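Local coordinates for long form salivary protein D7L (Phlebotomus duboscqi, PDB 6MT7) that binds and sequesters cysteinyl leukotrienes and a thromboxane A2 analogue, modulating sand fly blood feeding and inhibiting platelet aggregation induced by low collagen concentrations, at residues Gly152-Gln157 with Gln201-Ala206; Ser192-Ser197 with Asp207-Cys212. All coordinates share one frame; numbering follows the deposited sequence.

Both contacts use helix 203-216, which carries one half-cystine near its start and another nine residues further on, and so illustrate how one helix can be tied to two different neighbours by disulfides. Interaction 1 ties the first turn of that helix to an irregular loop at the surface, by a disulfide and a salt bridge. Interaction 2, partly buried, joins the next turns to the end of helix 187-196; here a second disulfide is backed by selenium, methyl and methylene contacts rather than by charge. The centres of interactions 1 and 2 lie about 13 Å apart. Asp207 of the second contact accepts a probable hydrogen bond from Gln157 N of the first. Both lie away from the annotated ligand sites.

Interaction 1. Residues Gly152-Gln157 with Gln201-Ala206; sequences GGADCQ and QGCKVA
Cys156 and Cys203 point their side chains at each other and close a disulfide, SG to SG 2.0 Å, whose chi3 of 88° is close to the 90° that a relaxed S-S bond prefers. The two ends are set differently. In Cys156 the sulfur stands beside the backbone N and opposite the carbonyl carbon, whereas in Cys203 it is folded in between N and the carbonyl carbon (chi1 59°). The methyl group of Ala154 flanks the bridge, its CB 4.3 Å from Cys203 SG. Lys204, the next residue of the helix, bends at chi2 and carries its chain along the other half-cystine, CD lying 3.8 Å from Cys156 SG. Disulfides that hold the helices together are characteristic of odorant-binding proteins, and consistent with that style this one fixes the irregular loop between helices 140-144 and 159-164 to the start of helix 203-216. Beyond the sulfur, the lysine chain crosses the side chain of Asp155 roughly perpendicularly. Its NZ makes a salt bridge of 2.6 Å to Asp155 OD1, coming down from above the carboxylate, 66° out of its plane. Asp155 OD2 stays 4.0 Å from Lys204 NZ, so one oxygen takes the ammonium group. Cys203 also packs on Ala159 of helix 159-164.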
loop_
_atom_site.group_PDB
_atom_site.type_symbol
_atom_site.label_atom_id
_atom_site.label_comp_id
_atom_site.label_asym_id
_atom_site.label_seq_id
_atom_site.Cartn_x
_atom_site.Cartn_y
_atom_site.Cartn_z
ATOM N N GLY A 152 4.135 12.639 -17.187
ATOM C CA GLY A 152 5.164 11.672 -16.854
ATOM C C GLY A 152 6.509 11.976 -17.468
ATOM O O GLY A 152 7.305 11.056 -17.690
ATOM N N GLY A 153 6.793 13.248 -17.737
ATOM C CA GLY A 153 8.018 13.596 -18.427
ATOM C C GLY A 153 7.921 13.562 -19.932
ATOM O O GLY A 153 8.829 14.042 -20.614
ATOM N N ALA A 154 6.848 12.984 -20.470
ATOM C CA ALA A 154 6.731 12.634 -21.878
ATOM C C ALA A 154 5.410 13.138 -22.436
ATOM O O ALA A 154 5.103 14.331 -22.338
ATOM C CB ALA A 154 6.846 11.121 -22.074
ATOM N N ASP A 155 4.614 12.229 -23.001
ATOM C CA ASP A 155 3.367 12.573 -23.671
ATOM C C ASP A 155 2.163 11.903 -23.022
ATOM O O ASP A 155 1.116 11.769 -23.664
ATOM C CB ASP A 155 3.447 12.194 -25.153
ATOM C CG ASP A 155 4.128 10.845 -25.378
ATOM O OD1 ASP A 155 4.088 9.993 -24.461
ATOM O OD2 ASP A 155 4.705 10.638 -26.469
ATOM N N CYS A 156 2.279 11.479 -21.765
ATOM C CA CYS A 156 1.221 10.670 -21.184
ATOM C C CYS A 156 0.082 11.540 -20.667
ATOM O O CYS A 156 0.157 12.772 -20.637
ATOM C CB CYS A 156 1.779 9.785 -20.079
ATOM S SG CYS A 156 2.673 8.383 -20.763
ATOM N N GLN A 157 -0.996 10.871 -20.256
ATOM C CA GLN A 157 -2.178 11.561 -19.773
ATOM C C GLN A 157 -2.536 11.240 -18.333
ATOM O O GLN A 157 -3.280 12.012 -17.720
ATOM C CB GLN A 157 -3.383 11.236 -20.664
ATOM C CG GLN A 157 -3.374 11.981 -21.989
ATOM C CD GLN A 157 -3.942 11.152 -23.120
ATOM O OE1 GLN A 157 -3.215 10.727 -24.017
ATOM N NE2 GLN A 157 -5.252 10.919 -23.086
ATOM N N GLN A 201 5.589 0.489 -22.391
ATOM C CA GLN A 201 6.844 0.952 -21.817
ATOM C C GLN A 201 6.670 2.347 -21.234
ATOM O O GLN A 201 5.959 3.185 -21.798
ATOM C CB GLN A 201 7.959 0.944 -22.872
ATOM C CG GLN A 201 8.492 -0.448 -23.182
ATOM C CD GLN A 201 9.817 -0.422 -23.912
ATOM O OE1 GLN A 201 10.253 0.622 -24.399
ATOM N NE2 GLN A 201 10.471 -1.576 -23.989
ATOM N N GLY A 202 7.322 2.585 -20.099
ATOM C CA GLY A 202 7.234 3.883 -19.460
ATOM C C GLY A 202 5.828 4.189 -18.971
ATOM O O GLY A 202 5.045 3.300 -18.617
ATOM N N CYS A 203 5.494 5.479 -18.962
ATOM C CA CYS A 203 4.183 5.876 -18.468
ATOM C C CYS A 203 3.039 5.399 -19.360
ATOM O O CYS A 203 1.874 5.561 -18.982
ATOM C CB CYS A 203 4.130 7.395 -18.284
ATOM S SG CYS A 203 4.445 8.387 -19.771
ATOM N N LYS A 204 3.326 4.807 -20.525
ATOM C CA LYS A 204 2.240 4.224 -21.303
ATOM C C LYS A 204 1.631 3.022 -20.591
ATOM O O LYS A 204 0.450 2.715 -20.805
ATOM C CB LYS A 204 2.723 3.824 -22.695
ATOM C CG LYS A 204 3.292 4.984 -23.494
ATOM C CD LYS A 204 2.238 6.037 -23.753
ATOM C CE LYS A 204 2.742 7.072 -24.751
ATOM N NZ LYS A 204 2.052 8.379 -24.585
ATOM N N VAL A 205 2.415 2.327 -19.760
ATOM C CA VAL A 205 1.836 1.320 -18.868
ATOM C C VAL A 205 0.815 1.971 -17.947
ATOM O O VAL A 205 -0.297 1.461 -17.754
ATOM C CB VAL A 205 2.931 0.607 -18.056
ATOM C CG1 VAL A 205 2.300 -0.405 -17.101
ATOM C CG2 VAL A 205 3.920 -0.085 -18.968
ATOM N N ALA A 206 1.181 3.115 -17.368
ATOM C CA ALA A 206 0.270 3.840 -16.489
ATOM C C ALA A 206 -1.013 4.218 -17.217
ATOM O O ALA A 206 -2.120 4.003 -16.708
ATOM C CB ALA A 206 0.966 5.089 -15.941
#

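Interaction 2. Residues Ser192-Ser197 with Asp207-Cys212; sequences SCVKAS and DTMYNC
A disulfide-linked helical hairpin is formed where the C-terminal turn of helix 187-196 runs back against helix 203-216, the two short segments making an angle of 148° with their axes 9.0 Å apart at closest approach. Such cystine-tied helices are in keeping with the odorant-binding fold of D7 proteins. Cys193 and Cys212 supply the covalent tie, with SG to SG at 2.1 Å. Cys212 directs its sulfur opposite its own backbone N (chi1 179°), which carries it over to Cys193.

One turn back along helix 203-216 from the cystine, Met209, present as selenomethionine, an engineered label, curls at chi2 and chi3 until its selenium reaches the backbone and side chain of Cys193. Met209 SE comes 3.9 Å from Cys193 CB and rests near the CG2 methyl of Val194, while also approaching the carbonyl oxygen of Cys193 at 3.4 Å. That oxygen accepts a hydrogen bond from the hydroxyl of Ser197, OG to O 2.9 Å, with the donor tilted 31° from the carbonyl plane. The serine therefore turns its polar end back onto the carbonyl of the preceding turn, and its oxygen meets the second helix through carbon and selenium contacts. Thr208 divides its branches in a similar way: OG1 bonds to Lys204 O within its own helix, and the methyl is presented to the end of helix 187-196. Thr208 CG2 lies 3.5 Å from Ser197 OG, and Met209 CG approaches the same hydroxyl oxygen of Ser197 to 3.3 Å.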
loop_
_atom_site.group_PDB
_atom_site.type_symbol
_atom_site.label_atom_id
_atom_site.label_comp_id
_atom_site.label_asym_id
_atom_site.label_seq_id
_atom_site.Cartn_x
_atom_site.Cartn_y
_atom_site.Cartn_z
ATOM N N SER A 192 -6.998 -8.639 -16.562
ATOM C CA SER A 192 -6.964 -8.342 -17.990
ATOM C C SER A 192 -6.287 -7.002 -18.265
ATOM O O SER A 192 -5.594 -6.860 -19.278
ATOM C CB SER A 192 -8.378 -8.377 -18.590
ATOM O OG SER A 192 -9.138 -7.238 -18.211
ATOM N N CYS A 193 -6.449 -6.023 -17.368
ATOM C CA CYS A 193 -5.746 -4.748 -17.535
ATOM C C CYS A 193 -4.241 -4.912 -17.370
ATOM O O CYS A 193 -3.461 -4.329 -18.133
ATOM C CB CYS A 193 -6.271 -3.719 -16.538
ATOM S SG CYS A 193 -7.997 -3.324 -16.808
ATOM N N VAL A 194 -3.817 -5.690 -16.371
ATOM C CA VAL A 194 -2.394 -5.978 -16.187
ATOM C C VAL A 194 -1.817 -6.606 -17.447
ATOM O O VAL A 194 -0.785 -6.164 -17.976
ATOM C CB VAL A 194 -2.192 -6.882 -14.955
ATOM C CG1 VAL A 194 -0.748 -7.383 -14.855
ATOM C CG2 VAL A 194 -2.601 -6.145 -13.692
ATOM N N LYS A 195 -2.497 -7.629 -17.963
ATOM C CA LYS A 195 -2.006 -8.312 -19.153
ATOM C C LYS A 195 -1.945 -7.368 -20.350
ATOM O O LYS A 195 -0.970 -7.387 -21.112
ATOM C CB LYS A 195 -2.890 -9.515 -19.460
ATOM C CG LYS A 195 -2.444 -10.285 -20.682
ATOM C CD LYS A 195 -3.142 -11.628 -20.759
ATOM C CE LYS A 195 -2.609 -12.472 -21.910
ATOM N NZ LYS A 195 -3.391 -13.744 -22.050
ATOM N N ALA A 196 -2.971 -6.535 -20.531
ATOM C CA ALA A 196 -2.975 -5.597 -21.649
ATOM C C ALA A 196 -1.863 -4.566 -21.529
ATOM O O ALA A 196 -1.441 -4.002 -22.546
ATOM C CB ALA A 196 -4.333 -4.895 -21.751
ATOM N N SER A 197 -1.377 -4.318 -20.320
ATOM C CA SER A 197 -0.296 -3.368 -20.084
ATOM C C SER A 197 1.056 -4.074 -20.074
ATOM O O SER A 197 2.092 -3.446 -20.292
ATOM C CB SER A 197 -0.516 -2.624 -18.761
ATOM O OG SER A 197 -1.806 -2.029 -18.716
ATOM N N ASP A 207 -0.883 4.787 -18.417
ATOM C CA ASP A 207 -2.063 5.210 -19.159
ATOM C C ASP A 207 -2.931 4.025 -19.553
ATOM O O ASP A 207 -4.166 4.110 -19.510
ATOM C CB ASP A 207 -1.648 5.995 -20.400
ATOM C CG ASP A 207 -1.345 7.445 -20.094
ATOM O OD1 ASP A 207 -1.016 7.756 -18.930
ATOM O OD2 ASP A 207 -1.436 8.275 -21.018
ATOM N N THR A 208 -2.306 2.915 -19.953
ATOM C CA THR A 208 -3.086 1.750 -20.349
ATOM C C THR A 208 -3.860 1.183 -19.165
ATOM O O THR A 208 -5.043 0.848 -19.297
ATOM C CB THR A 208 -2.177 0.695 -20.980
ATOM O OG1 THR A 208 -1.433 1.299 -22.043
ATOM C CG2 THR A 208 -2.998 -0.453 -21.557
HETATM N N MSE A 209 -3.231 1.108 -17.992
HETATM C CA MSE A 209 -3.950 0.680 -16.794
HETATM C C MSE A 209 -5.117 1.596 -16.460
HETATM O O MSE A 209 -6.228 1.135 -16.184
HETATM C CB MSE A 209 -3.001 0.578 -15.585
HETATM C CG MSE A 209 -1.945 -0.511 -15.754
HETATM SE SE MSE A 209 -2.749 -2.287 -15.501
HETATM C CE MSE A 209 -3.536 -1.977 -13.778
ATOM N N TYR A 210 -4.849 2.900 -16.483
ATOM C CA TYR A 210 -5.888 3.879 -16.183
ATOM C C TYR A 210 -7.078 3.718 -17.122
ATOM O O TYR A 210 -8.226 3.594 -16.676
ATOM C CB TYR A 210 -5.294 5.290 -16.279
ATOM C CG TYR A 210 -6.232 6.416 -15.892
ATOM C CD1 TYR A 210 -7.216 6.865 -16.769
ATOM C CD2 TYR A 210 -6.122 7.043 -14.654
ATOM C CE1 TYR A 210 -8.082 7.892 -16.413
ATOM C CE2 TYR A 210 -6.976 8.076 -14.298
ATOM C CZ TYR A 210 -7.950 8.493 -15.180
ATOM O OH TYR A 210 -8.792 9.520 -14.820
ATOM N N ASN A 211 -6.821 3.726 -18.433
ATOM C CA ASN A 211 -7.908 3.666 -19.403
ATOM C C ASN A 211 -8.642 2.336 -19.337
ATOM O O ASN A 211 -9.858 2.291 -19.561
ATOM C CB ASN A 211 -7.366 3.906 -20.809
ATOM C CG ASN A 211 -6.853 5.321 -20.994
ATOM O OD1 ASN A 211 -7.353 6.250 -20.369
ATOM N ND2 ASN A 211 -5.850 5.487 -21.843
ATOM N N CYS A 212 -7.925 1.255 -19.024
ATOM C CA CYS A 212 -8.556 -0.060 -18.952
ATOM C C CYS A 212 -9.480 -0.166 -17.747
ATOM O O CYS A 212 -10.598 -0.687 -17.860
ATOM C CB CYS A 212 -7.491 -1.156 -18.908
ATOM S SG CYS A 212 -8.155 -2.837 -18.798
#